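Local coordinates for hypothetical protein PH1109 (Pyrococcus horikoshii, PDB 2D59) that is of unknown function but belongs to the CoA-binding domain family, with a Rossmann-like fold built on a five-stranded parallel sheet, at residues A[13-18]-A[138-143]; A[24-29]-A[69-74]; A[44-49]-A[63-68]; A[92-97]-A[118-123]. All blocks are in the same frame, centred on the assembly; numbering follows the deposited sequence.

In the fold
The four contacts sit round one parallel sheet with the strand order 51-55, 24-28, 80-83, 104-107, 126-129. Contact 1 joins the N-terminal helix 12-21 to the C-terminal helix 133-141, so its two segments bracket all the others along the chain. Contact 2 packs the 69-74 turn on strand 24-28 and encloses contact 3 in sequence; their centres are about 12 Å apart, and I74 touches Y68. Contact 4, between helices 87-100 and 114-122, follows in series, about 14 Å from contact 2 between centres, and Q96 joins the two through probable hydrogen bonds. Contacts 1 and 2 lie on opposite sides of the chain's centre, as do contacts 3 and 4, so the set is spread over both sides of the molecule.

Contact 1. Residues A[13-18]-A[138-143]; sequences EDIREI and ERLLGE
R16 on helix 12-21 reaches L140 of helix 133-141 and binds its main-chain carbonyl. R16 NE donates to L140 O at 3.0 Å with an N-H...O angle of 165°, and the oxygen lies in the guanidinium plane; seen from the acceptor, however, the donor stands well above the carbonyl plane. A second, weak bond to the same oxygen comes from R16 NH1. CG of R16 is anti to the backbone N (chi1 -175°), and the chain runs extended until it bends at chi3, which turns the NE edge to the carbonyl. Within its own helix, R16 NH2 forms a salt bridge with E13 OE1; the modelled 2.5 Å is unusually short, so the exact placing is doubtful, but this ion pair and the bond to L140 O meet different edges of the group.

Van der Waals contacts flank this bond. The aliphatic part of R16 lies against L141, with R16 CG 3.4 Å from L141 CD2. L140 sends its two methyls to different partners: L140 CD2 approaches R16 NH1 at 3.5 Å, and L140 CD1 presses on I15 CG2 at 3.4 Å, tighter than usual for two carbons. The CA atoms of R16 and L140 are 6.1 Å apart.

A salt bridge from R139 to D12 adds to the link between the helices. I15 also touches W106 of strand 104-107, and L141 extends along helix 12-21 to L19 and T20.

Contact 2. Residues A[24-29]-A[69-74]; sequences KIALVG and PSVLDI
A26 and V28, two residues apart on strand 24-28, meet V71 and I74 of the 69-74 turn through methyl groups. The CB of A26 points toward the turn and is met by the end of the I74 side chain, with A26 CB to I74 CD1 at 3.9 Å. I74 gets there because its CG1 is anti to the carbonyl carbon (chi1 -61°) and the chain continues extended to CD1. V71 offers a different methyl to each strand residue: its CG1 lies 4.4 Å from A26 CB, a looser approach, whereas its CG2 lies 3.9 Å from V28 CG2. The valine side chains of V28 and V71 cross at about a right angle, so they touch through one methyl apiece and do not lie alongside each other. All four residues are buried, and the 119 Å² enclosed between the segments is wholly apolar in its contacts.

The turn has its own polar scaffold. S70 OG accepts from L72 N at 3.2 Å, which makes an ST turn, and I74 N also bonds to V71 O, so the two residues that meet the strand are joined within the turn.

Strand 24-28 runs between strands 51-55 and 80-83 in the parallel sheet. I74 spreads over Y53 and V55, V28 reaches Y93 of helix 87-100, and Q96 of that helix accepts from V71 N.

Contact 3. Residues A[44-49]-A[63-68]; sequences YLLEHG and LGRKCY
L46 lies in the last turn of helix 37-47, facing the chain from L63 to R65, whose closest CA approach to it is 9.0 Å from L46 CA to L63 CA. That separation is bridged by side chains. The helix finishes in a Schellman motif: Y50 N turns back to L45 O, G49 N makes a weak bond to L46 O at 3.4 Å, and G49 takes positive phi (78°) as the C-prime residue. In the other segment, L63 and G64 both have positive phi and form the turn between strands 61-62 and 65-66.

The contact is made by one methyl. L46 CG stands anti to the carbonyl carbon, and its CD1 comes 4.0 Å from L63 CB and 3.9 Å from L63 O, the two leucine side chains crossing at an angle. The same CD1 meets R65 CG at 4.2 Å. R65 is bent at both chi2 and chi3, which carries its guanidinium away from the leucines, and its NE donates to V52 O on the neighbouring strand 51-55.

Within the 44-49 segment, the H48 ring folds over Y44: ND1 of H48 sits 3.5 Å above the Y44 ring plane, over its centre, and donates to Y44 O at 2.9 Å. Y44 OH in turn hydrogen-bonds H137 of helix 133-141.

The arrangement is a helix C-terminus closed by a glycine and packed against a two-stranded antiparallel hairpin. In this Rossmann-like domain that hairpin follows the first beta-alpha-beta unit, formed by strand 24-28, helix 37-47 and strand 51-55.

Contact 4. Residues A[92-97]-A[118-123]; sequences EYVEQA and KKADEA
Two helices of the Rossmann-like fold, 87-100 and 114-122, touch here through one apolar pair and one salt bridge. The apolar pair is V94 with A120: CG1 of V94 lies 3.6 Å from A120 CB. V94 CG1 is anti to the backbone N (chi1 169°), and this directs that methyl at the neighbouring helix. The small alanine is consistent with the close distance of 6.2 Å between V94 CA and A120 CA.

One residue along on the first helix and one back on the second, E95 and K119 form the polar half. K119 NZ donates to E95 OE1 at 3.0 Å, meeting the oxygen on its anti side, 19° out of the carboxylate plane. The glutamate is extended beyond CG, while the lysine bends at chi3 (-64°), so the chains cross obliquely and their carbons also approach, E95 CG to K119 CD being 4.0 Å. Both residues are partly exposed, so the ion pair lies nearer solvent than the buried V94-A120 pair.

Around the contact, K119 touches M91 and A123 touches I98, extending the junction along helix 87-100. A97 packs on V81 and Y93 on L83, seating that helix on strand 80-83, while A120 meets L125 just before strand 126-129.

Contact 1. Residues A[13-18]-A[138-143]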
loop_
_atom_site.group_PDB
_atom_site.type_symbol
_atom_site.label_atom_id
_atom_site.label_comp_id
_atom_site.label_asym_id
_atom_site.label_seq_id
_atom_site.Cartn_x
_atom_site.Cartn_y
_atom_site.Cartn_z
ATOM N N GLU A 13 -16.207 -8.078 -0.946
ATOM C CA GLU A 13 -15.881 -8.903 -2.103
ATOM C C GLU A 13 -14.814 -8.222 -2.956
ATOM O O GLU A 13 -13.889 -8.871 -3.450
ATOM C CB GLU A 13 -17.137 -9.140 -2.949
ATOM C CG GLU A 13 -17.184 -10.503 -3.610
ATOM C CD GLU A 13 -17.529 -11.608 -2.627
ATOM O OE1 GLU A 13 -16.889 -11.674 -1.557
ATOM O OE2 GLU A 13 -18.437 -12.414 -2.924
ATOM N N ASP A 14 -14.955 -6.911 -3.134
ATOM C CA ASP A 14 -13.998 -6.139 -3.922
ATOM C C ASP A 14 -12.620 -6.178 -3.283
ATOM O O ASP A 14 -11.616 -6.403 -3.958
ATOM C CB ASP A 14 -14.430 -4.674 -4.036
ATOM C CG ASP A 14 -15.732 -4.498 -4.795
ATOM O OD1 ASP A 14 -15.924 -5.177 -5.824
ATOM O OD2 ASP A 14 -16.555 -3.663 -4.369
ATOM N N ILE A 15 -12.577 -5.952 -1.973
ATOM C CA ILE A 15 -11.306 -5.944 -1.251
ATOM C C ILE A 15 -10.657 -7.312 -1.316
ATOM O O ILE A 15 -9.450 -7.432 -1.543
ATOM C CB ILE A 15 -11.493 -5.516 0.230
ATOM C CG1 ILE A 15 -11.845 -4.030 0.283
ATOM C CG2 ILE A 15 -10.210 -5.717 1.021
ATOM C CD1 ILE A 15 -12.987 -3.637 -0.587
ATOM N N ARG A 16 -11.462 -8.347 -1.118
ATOM C CA ARG A 16 -10.960 -9.712 -1.158
ATOM C C ARG A 16 -10.350 -10.004 -2.530
ATOM O O ARG A 16 -9.331 -10.691 -2.635
ATOM C CB ARG A 16 -12.100 -10.692 -0.867
ATOM C CG ARG A 16 -11.661 -12.135 -0.767
ATOM C CD ARG A 16 -12.824 -13.056 -0.417
ATOM N NE ARG A 16 -13.267 -12.926 0.971
ATOM C CZ ARG A 16 -14.467 -12.484 1.341
ATOM N NH1 ARG A 16 -14.782 -12.405 2.628
ATOM N NH2 ARG A 16 -15.356 -12.116 0.424
ATOM N N GLU A 17 -10.979 -9.478 -3.577
ATOM C CA GLU A 17 -10.500 -9.663 -4.947
ATOM C C GLU A 17 -9.168 -8.936 -5.146
ATOM O O GLU A 17 -8.241 -9.467 -5.757
ATOM C CB GLU A 17 -11.537 -9.131 -5.943
ATOM C CG GLU A 17 -11.052 -9.065 -7.382
ATOM C CD GLU A 17 -10.808 -10.432 -7.994
ATOM O OE1 GLU A 17 -10.365 -10.485 -9.160
ATOM O OE2 GLU A 17 -11.061 -11.452 -7.317
ATOM N N ILE A 18 -9.080 -7.718 -4.621
ATOM C CA ILE A 18 -7.860 -6.927 -4.728
ATOM C C ILE A 18 -6.698 -7.645 -4.056
ATOM O O ILE A 18 -5.584 -7.679 -4.584
ATOM C CB ILE A 18 -8.038 -5.544 -4.064
ATOM C CG1 ILE A 18 -8.985 -4.691 -4.908
ATOM C CG2 ILE A 18 -6.707 -4.839 -3.934
ATOM C CD1 ILE A 18 -8.483 -4.445 -6.320
ATOM N N GLU A 138 -6.662 -10.583 7.100
ATOM C CA GLU A 138 -7.034 -11.452 8.208
ATOM C C GLU A 138 -8.530 -11.735 8.278
ATOM O O GLU A 138 -8.942 -12.890 8.395
ATOM C CB GLU A 138 -6.585 -10.838 9.539
ATOM C CG GLU A 138 -5.102 -10.977 9.826
ATOM C CD GLU A 138 -4.694 -10.300 11.124
ATOM O OE1 GLU A 138 -3.560 -10.536 11.589
ATOM O OE2 GLU A 138 -5.507 -9.526 11.673
ATOM N N ARG A 139 -9.345 -10.687 8.207
ATOM C CA ARG A 139 -10.790 -10.868 8.315
ATOM C C ARG A 139 -11.493 -11.377 7.060
ATOM O O ARG A 139 -12.545 -12.008 7.153
ATOM C CB ARG A 139 -11.451 -9.564 8.780
ATOM C CG ARG A 139 -11.621 -8.515 7.705
ATOM C CD ARG A 139 -12.232 -7.230 8.268
ATOM N NE ARG A 139 -12.537 -6.287 7.198
ATOM C CZ ARG A 139 -13.609 -6.364 6.414
ATOM N NH1 ARG A 139 -13.795 -5.467 5.454
ATOM N NH2 ARG A 139 -14.512 -7.317 6.609
ATOM N N LEU A 140 -10.916 -11.124 5.890
ATOM C CA LEU A 140 -11.543 -11.561 4.646
ATOM C C LEU A 140 -11.011 -12.869 4.079
ATOM O O LEU A 140 -11.748 -13.605 3.419
ATOM C CB LEU A 140 -11.418 -10.467 3.584
ATOM C CG LEU A 140 -12.109 -9.141 3.910
ATOM C CD1 LEU A 140 -11.739 -8.096 2.865
ATOM C CD2 LEU A 140 -13.615 -9.344 3.955
ATOM N N LEU A 141 -9.741 -13.166 4.333
ATOM C CA LEU A 141 -9.134 -14.385 3.808
ATOM C C LEU A 141 -8.556 -15.300 4.887
ATOM O O LEU A 141 -8.187 -16.442 4.605
ATOM C CB LEU A 141 -8.041 -14.017 2.803
ATOM C CG LEU A 141 -8.484 -13.245 1.552
ATOM C CD1 LEU A 141 -7.275 -12.704 0.807
ATOM C CD2 LEU A 141 -9.301 -14.169 0.651
ATOM N N GLY A 142 -8.479 -14.798 6.115
ATOM C CA GLY A 142 -7.940 -15.585 7.210
ATOM C C GLY A 142 -8.933 -16.569 7.799
ATOM O O GLY A 142 -10.074 -16.660 7.348
ATOM N N GLU A 143 -8.495 -17.308 8.815
ATOM C CA GLU A 143 -9.342 -18.298 9.472
ATOM C C GLU A 143 -10.120 -17.723 10.655
ATOM O O GLU A 143 -9.968 -16.548 10.998
ATOM C CB GLU A 143 -8.488 -19.482 9.935
ATOM C CG GLU A 143 -7.815 -20.234 8.796
ATOM C CD GLU A 143 -6.853 -21.300 9.286
ATOM O OE1 GLU A 143 -7.272 -22.157 10.092
ATOM O OE2 GLU A 143 -5.679 -21.282 8.859
#

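Contact 2. Residues A[24-29]-A[69-74]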
loop_
_atom_site.group_PDB
_atom_site.type_symbol
_atom_site.label_atom_id
_atom_site.label_comp_id
_atom_site.label_asym_id
_atom_site.label_seq_id
_atom_site.Cartn_x
_atom_site.Cartn_y
_atom_site.Cartn_z
ATOM N N LYS A 24 1.824 -7.820 -6.142
ATOM C CA LYS A 24 2.974 -6.920 -6.254
ATOM C C LYS A 24 2.681 -5.637 -5.483
ATOM O O LYS A 24 1.976 -4.749 -5.974
ATOM C CB LYS A 24 3.243 -6.591 -7.726
ATOM C CG LYS A 24 3.265 -7.804 -8.642
ATOM C CD LYS A 24 4.432 -8.728 -8.348
ATOM C CE LYS A 24 5.751 -8.109 -8.781
ATOM N NZ LYS A 24 6.881 -9.059 -8.596
ATOM N N ILE A 25 3.234 -5.538 -4.277
ATOM C CA ILE A 25 3.000 -4.380 -3.422
ATOM C C ILE A 25 4.202 -3.478 -3.189
ATOM O O ILE A 25 5.285 -3.945 -2.842
ATOM C CB ILE A 25 2.513 -4.799 -2.006
ATOM C CG1 ILE A 25 1.480 -5.914 -2.099
ATOM C CG2 ILE A 25 1.923 -3.592 -1.275
ATOM C CD1 ILE A 25 2.107 -7.268 -2.191
ATOM N N ALA A 26 3.993 -2.180 -3.382
ATOM C CA ALA A 26 5.018 -1.187 -3.114
ATOM C C ALA A 26 4.541 -0.617 -1.780
ATOM O O ALA A 26 3.471 -0.009 -1.705
ATOM C CB ALA A 26 5.018 -0.111 -4.190
ATOM N N LEU A 27 5.316 -0.829 -0.724
ATOM C CA LEU A 27 4.916 -0.351 0.593
ATOM C C LEU A 27 5.688 0.911 0.957
ATOM O O LEU A 27 6.858 0.856 1.342
ATOM C CB LEU A 27 5.137 -1.461 1.627
ATOM C CG LEU A 27 4.421 -1.317 2.972
ATOM C CD1 LEU A 27 3.953 -2.689 3.465
ATOM C CD2 LEU A 27 5.352 -0.659 3.975
ATOM N N VAL A 28 5.004 2.046 0.823
ATOM C CA VAL A 28 5.572 3.362 1.093
ATOM C C VAL A 28 5.548 3.715 2.572
ATOM O O VAL A 28 4.522 3.586 3.243
ATOM C CB VAL A 28 4.810 4.446 0.303
ATOM C CG1 VAL A 28 5.454 5.802 0.518
ATOM C CG2 VAL A 28 4.788 4.084 -1.175
ATOM N N GLY A 29 6.684 4.183 3.077
ATOM C CA GLY A 29 6.774 4.525 4.481
ATOM C C GLY A 29 7.319 3.349 5.265
ATOM O O GLY A 29 7.209 3.307 6.491
ATOM N N PRO A 69 14.047 4.587 -2.630
ATOM C CA PRO A 69 13.673 5.945 -2.224
ATOM C C PRO A 69 12.401 6.441 -2.910
ATOM O O PRO A 69 11.770 7.391 -2.452
ATOM C CB PRO A 69 14.902 6.766 -2.606
ATOM C CG PRO A 69 15.378 6.071 -3.836
ATOM C CD PRO A 69 15.266 4.607 -3.461
ATOM N N SER A 70 12.032 5.787 -4.008
ATOM C CA SER A 70 10.840 6.149 -4.768
ATOM C C SER A 70 10.189 4.924 -5.400
ATOM O O SER A 70 10.856 3.928 -5.679
ATOM C CB SER A 70 11.199 7.150 -5.868
ATOM O OG SER A 70 10.156 7.248 -6.823
ATOM N N VAL A 71 8.882 5.005 -5.628
ATOM C CA VAL A 71 8.144 3.902 -6.234
ATOM C C VAL A 71 8.639 3.611 -7.649
ATOM O O VAL A 71 8.698 2.455 -8.072
ATOM C CB VAL A 71 6.629 4.206 -6.295
ATOM C CG1 VAL A 71 5.910 3.110 -7.062
ATOM C CG2 VAL A 71 6.064 4.321 -4.889
ATOM N N LEU A 72 8.995 4.665 -8.376
ATOM C CA LEU A 72 9.475 4.521 -9.745
ATOM C C LEU A 72 10.834 3.831 -9.841
ATOM O O LEU A 72 11.194 3.314 -10.899
ATOM C CB LEU A 72 9.544 5.893 -10.425
ATOM C CG LEU A 72 8.200 6.564 -10.722
ATOM C CD1 LEU A 72 8.431 7.927 -11.355
ATOM C CD2 LEU A 72 7.382 5.678 -11.651
ATOM N N ASP A 73 11.585 3.822 -8.743
ATOM C CA ASP A 73 12.901 3.189 -8.731
ATOM C C ASP A 73 12.810 1.668 -8.690
ATOM O O ASP A 73 13.778 0.972 -8.998
ATOM C CB ASP A 73 13.726 3.679 -7.538
ATOM C CG ASP A 73 14.054 5.153 -7.623
ATOM O OD1 ASP A 73 14.489 5.599 -8.703
ATOM O OD2 ASP A 73 13.887 5.861 -6.610
ATOM N N ILE A 74 11.649 1.155 -8.302
ATOM C CA ILE A 74 11.447 -0.285 -8.229
ATOM C C ILE A 74 11.487 -0.885 -9.630
ATOM O O ILE A 74 10.737 -0.473 -10.512
ATOM C CB ILE A 74 10.090 -0.615 -7.575
ATOM C CG1 ILE A 74 10.066 -0.056 -6.154
ATOM C CG2 ILE A 74 9.865 -2.120 -7.562
ATOM C CD1 ILE A 74 8.704 -0.119 -5.486
#

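Contact 3. Residues A[44-49]-A[63-68]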
loop_
_atom_site.group_PDB
_atom_site.type_symbol
_atom_site.label_atom_id
_atom_site.label_comp_id
_atom_site.label_asym_id
_atom_site.label_seq_id
_atom_site.Cartn_x
_atom_site.Cartn_y
_atom_site.Cartn_z
ATOM N N TYR A 44 3.645 -9.184 7.896
ATOM C CA TYR A 44 2.488 -10.046 7.676
ATOM C C TYR A 44 2.332 -10.382 6.194
ATOM O O TYR A 44 2.097 -11.539 5.832
ATOM C CB TYR A 44 1.225 -9.353 8.203
ATOM C CG TYR A 44 -0.054 -10.131 7.985
ATOM C CD1 TYR A 44 -0.738 -10.060 6.773
ATOM C CD2 TYR A 44 -0.567 -10.956 8.987
ATOM C CE1 TYR A 44 -1.907 -10.793 6.562
ATOM C CE2 TYR A 44 -1.731 -11.691 8.787
ATOM C CZ TYR A 44 -2.394 -11.607 7.574
ATOM O OH TYR A 44 -3.536 -12.350 7.368
ATOM N N LEU A 45 2.467 -9.374 5.338
ATOM C CA LEU A 45 2.333 -9.588 3.899
ATOM C C LEU A 45 3.404 -10.538 3.372
ATOM O O LEU A 45 3.118 -11.415 2.561
ATOM C CB LEU A 45 2.397 -8.252 3.152
ATOM C CG LEU A 45 1.242 -7.284 3.429
ATOM C CD1 LEU A 45 1.506 -5.955 2.748
ATOM C CD2 LEU A 45 -0.066 -7.893 2.933
ATOM N N LEU A 46 4.640 -10.373 3.834
ATOM C CA LEU A 46 5.711 -11.249 3.388
ATOM C C LEU A 46 5.407 -12.680 3.812
ATOM O O LEU A 46 5.630 -13.621 3.053
ATOM C CB LEU A 46 7.050 -10.805 3.989
ATOM C CG LEU A 46 7.645 -9.515 3.424
ATOM C CD1 LEU A 46 8.879 -9.121 4.225
ATOM C CD2 LEU A 46 8.005 -9.714 1.960
ATOM N N GLU A 47 4.891 -12.832 5.028
ATOM C CA GLU A 47 4.565 -14.149 5.553
ATOM C C GLU A 47 3.368 -14.769 4.841
ATOM O O GLU A 47 3.126 -15.967 4.961
ATOM C CB GLU A 47 4.302 -14.064 7.060
ATOM C CG GLU A 47 5.553 -13.735 7.868
ATOM C CD GLU A 47 5.261 -13.398 9.316
ATOM O OE1 GLU A 47 6.225 -13.174 10.080
ATOM O OE2 GLU A 47 4.071 -13.350 9.694
ATOM N N HIS A 48 2.636 -13.960 4.083
ATOM C CA HIS A 48 1.481 -14.473 3.363
ATOM C C HIS A 48 1.618 -14.486 1.841
ATOM O O HIS A 48 0.638 -14.342 1.104
ATOM C CB HIS A 48 0.219 -13.734 3.809
ATOM C CG HIS A 48 -0.275 -14.180 5.151
ATOM N ND1 HIS A 48 0.275 -13.739 6.334
ATOM C CD2 HIS A 48 -1.214 -15.096 5.487
ATOM C CE1 HIS A 48 -0.304 -14.368 7.345
ATOM N NE2 HIS A 48 -1.208 -15.196 6.858
ATOM N N GLY A 49 2.857 -14.655 1.385
ATOM C CA GLY A 49 3.139 -14.767 -0.037
ATOM C C GLY A 49 3.191 -13.561 -0.949
ATOM O O GLY A 49 3.365 -13.720 -2.158
ATOM N N LEU A 63 13.256 -5.482 6.528
ATOM C CA LEU A 63 12.819 -6.870 6.619
ATOM C C LEU A 63 13.415 -7.766 5.532
ATOM O O LEU A 63 12.719 -8.590 4.940
ATOM C CB LEU A 63 11.285 -6.926 6.587
ATOM C CG LEU A 63 10.641 -6.286 7.824
ATOM C CD1 LEU A 63 9.138 -6.096 7.625
ATOM C CD2 LEU A 63 10.923 -7.166 9.031
ATOM N N GLY A 64 14.711 -7.598 5.276
ATOM C CA GLY A 64 15.391 -8.405 4.277
ATOM C C GLY A 64 15.074 -8.050 2.837
ATOM O O GLY A 64 15.470 -8.767 1.918
ATOM N N ARG A 65 14.372 -6.941 2.634
ATOM C CA ARG A 65 14.000 -6.507 1.291
ATOM C C ARG A 65 14.695 -5.195 0.933
ATOM O O ARG A 65 14.799 -4.295 1.770
ATOM C CB ARG A 65 12.484 -6.316 1.212
ATOM C CG ARG A 65 11.679 -7.572 1.532
ATOM C CD ARG A 65 11.778 -8.602 0.417
ATOM N NE ARG A 65 11.175 -8.114 -0.822
ATOM C CZ ARG A 65 11.300 -8.712 -2.002
ATOM N NH1 ARG A 65 12.009 -9.829 -2.115
ATOM N NH2 ARG A 65 10.720 -8.186 -3.075
ATOM N N LYS A 66 15.167 -5.085 -0.305
ATOM C CA LYS A 66 15.823 -3.855 -0.732
ATOM C C LYS A 66 14.788 -2.737 -0.696
ATOM O O LYS A 66 13.697 -2.876 -1.249
ATOM C CB LYS A 66 16.381 -3.990 -2.149
ATOM C CG LYS A 66 17.065 -2.722 -2.642
ATOM C CD LYS A 66 17.665 -2.904 -4.022
ATOM C CE LYS A 66 18.348 -1.627 -4.487
ATOM N NZ LYS A 66 18.974 -1.800 -5.825
ATOM N N CYS A 67 15.134 -1.630 -0.048
ATOM C CA CYS A 67 14.219 -0.500 0.070
ATOM C C CYS A 67 14.591 0.629 -0.890
ATOM O O CYS A 67 15.734 1.083 -0.910
ATOM C CB CYS A 67 14.225 0.007 1.510
ATOM S SG CYS A 67 12.914 1.180 1.896
ATOM N N TYR A 68 13.618 1.078 -1.680
ATOM C CA TYR A 68 13.847 2.140 -2.657
ATOM C C TYR A 68 13.379 3.515 -2.173
ATOM O O TYR A 68 12.436 3.625 -1.390
ATOM C CB TYR A 68 13.148 1.790 -3.977
ATOM C CG TYR A 68 13.565 0.453 -4.551
ATOM C CD1 TYR A 68 13.081 -0.743 -4.017
ATOM C CD2 TYR A 68 14.469 0.383 -5.609
ATOM C CE1 TYR A 68 13.489 -1.977 -4.523
ATOM C CE2 TYR A 68 14.885 -0.843 -6.122
ATOM C CZ TYR A 68 14.392 -2.017 -5.577
ATOM O OH TYR A 68 14.806 -3.226 -6.089
#

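Contact 4. Residues A[92-97]-A[118-123]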
loop_
_atom_site.group_PDB
_atom_site.type_symbol
_atom_site.label_atom_id
_atom_site.label_comp_id
_atom_site.label_asym_id
_atom_site.label_seq_id
_atom_site.Cartn_x
_atom_site.Cartn_y
_atom_site.Cartn_z
ATOM N N GLU A 92 2.784 13.115 -3.583
ATOM C CA GLU A 92 4.015 12.784 -4.289
ATOM C C GLU A 92 4.044 11.307 -4.681
ATOM O O GLU A 92 4.393 10.965 -5.808
ATOM C CB GLU A 92 5.230 13.124 -3.418
ATOM C CG GLU A 92 5.362 12.278 -2.165
ATOM C CD GLU A 92 6.436 12.782 -1.223
ATOM O OE1 GLU A 92 7.599 12.930 -1.662
ATOM O OE2 GLU A 92 6.118 13.029 -0.041
ATOM N N TYR A 93 3.661 10.435 -3.754
ATOM C CA TYR A 93 3.660 9.004 -4.022
ATOM C C TYR A 93 2.541 8.560 -4.954
ATOM O O TYR A 93 2.671 7.551 -5.648
ATOM C CB TYR A 93 3.611 8.226 -2.705
ATOM C CG TYR A 93 4.893 8.360 -1.919
ATOM C CD1 TYR A 93 4.937 9.095 -0.737
ATOM C CD2 TYR A 93 6.077 7.791 -2.387
ATOM C CE1 TYR A 93 6.133 9.261 -0.039
ATOM C CE2 TYR A 93 7.273 7.953 -1.701
ATOM C CZ TYR A 93 7.296 8.689 -0.530
ATOM O OH TYR A 93 8.480 8.858 0.148
ATOM N N VAL A 94 1.438 9.303 -4.971
ATOM C CA VAL A 94 0.335 8.968 -5.862
ATOM C C VAL A 94 0.790 9.259 -7.288
ATOM O O VAL A 94 0.536 8.479 -8.203
ATOM C CB VAL A 94 -0.926 9.804 -5.553
ATOM C CG1 VAL A 94 -1.956 9.629 -6.661
ATOM C CG2 VAL A 94 -1.517 9.368 -4.226
ATOM N N GLU A 95 1.465 10.390 -7.466
ATOM C CA GLU A 95 1.973 10.779 -8.772
ATOM C C GLU A 95 2.947 9.711 -9.259
ATOM O O GLU A 95 2.982 9.382 -10.446
ATOM C CB GLU A 95 2.669 12.141 -8.676
ATOM C CG GLU A 95 1.712 13.279 -8.344
ATOM C CD GLU A 95 2.414 14.607 -8.129
ATOM O OE1 GLU A 95 1.712 15.626 -7.957
ATOM O OE2 GLU A 95 3.662 14.635 -8.128
ATOM N N GLN A 96 3.728 9.166 -8.330
ATOM C CA GLN A 96 4.684 8.113 -8.650
ATOM C C GLN A 96 3.929 6.852 -9.049
ATOM O O GLN A 96 4.253 6.211 -10.046
ATOM C CB GLN A 96 5.571 7.813 -7.441
ATOM C CG GLN A 96 6.696 8.805 -7.215
ATOM C CD GLN A 96 7.462 8.518 -5.943
ATOM O OE1 GLN A 96 7.613 7.362 -5.544
ATOM N NE2 GLN A 96 7.961 9.568 -5.301
ATOM N N ALA A 97 2.923 6.496 -8.255
ATOM C CA ALA A 97 2.113 5.314 -8.529
ATOM C C ALA A 97 1.491 5.429 -9.917
ATOM O O ALA A 97 1.387 4.445 -10.643
ATOM C CB ALA A 97 1.017 5.175 -7.473
ATOM N N LYS A 118 -8.056 12.021 -5.485
ATOM C CA LYS A 118 -8.753 12.486 -6.678
ATOM C C LYS A 118 -7.888 12.301 -7.920
ATOM O O LYS A 118 -8.357 11.811 -8.944
ATOM C CB LYS A 118 -9.136 13.958 -6.530
ATOM C CG LYS A 118 -9.900 14.522 -7.716
ATOM C CD LYS A 118 -10.301 15.967 -7.468
ATOM C CE LYS A 118 -11.068 16.539 -8.648
ATOM N NZ LYS A 118 -11.511 17.941 -8.400
ATOM N N LYS A 119 -6.621 12.691 -7.823
ATOM C CA LYS A 119 -5.710 12.553 -8.951
ATOM C C LYS A 119 -5.574 11.081 -9.320
ATOM O O LYS A 119 -5.603 10.717 -10.497
ATOM C CB LYS A 119 -4.340 13.141 -8.604
ATOM C CG LYS A 119 -3.336 13.103 -9.749
ATOM C CD LYS A 119 -2.067 13.865 -9.405
ATOM C CE LYS A 119 -2.346 15.348 -9.215
ATOM N NZ LYS A 119 -1.110 16.106 -8.874
ATOM N N ALA A 120 -5.438 10.232 -8.307
ATOM C CA ALA A 120 -5.309 8.800 -8.536
ATOM C C ALA A 120 -6.549 8.267 -9.246
ATOM O O ALA A 120 -6.450 7.487 -10.192
ATOM C CB ALA A 120 -5.115 8.076 -7.212
ATOM N N ASP A 121 -7.720 8.696 -8.783
ATOM C CA ASP A 121 -8.980 8.256 -9.369
ATOM C C ASP A 121 -9.118 8.712 -10.816
ATOM O O ASP A 121 -9.534 7.942 -11.676
ATOM C CB ASP A 121 -10.163 8.778 -8.547
ATOM C CG ASP A 121 -11.507 8.423 -9.164
ATOM O OD1 ASP A 121 -11.724 7.236 -9.495
ATOM O OD2 ASP A 121 -12.351 9.332 -9.314
ATOM N N GLU A 122 -8.769 9.967 -11.080
ATOM C CA GLU A 122 -8.859 10.500 -12.434
ATOM C C GLU A 122 -7.893 9.777 -13.367
ATOM O O GLU A 122 -8.055 9.807 -14.588
ATOM C CB GLU A 122 -8.555 12.000 -12.435
ATOM C CG GLU A 122 -9.537 12.828 -11.621
ATOM C CD GLU A 122 -9.280 14.318 -11.733
ATOM O OE1 GLU A 122 -8.148 14.755 -11.435
ATOM O OE2 GLU A 122 -10.214 15.052 -12.116
ATOM N N ALA A 123 -6.891 9.122 -12.788
ATOM C CA ALA A 123 -5.903 8.391 -13.573
ATOM C C ALA A 123 -6.312 6.936 -13.787
ATOM O O ALA A 123 -5.585 6.167 -14.421
ATOM C CB ALA A 123 -4.542 8.458 -12.892
#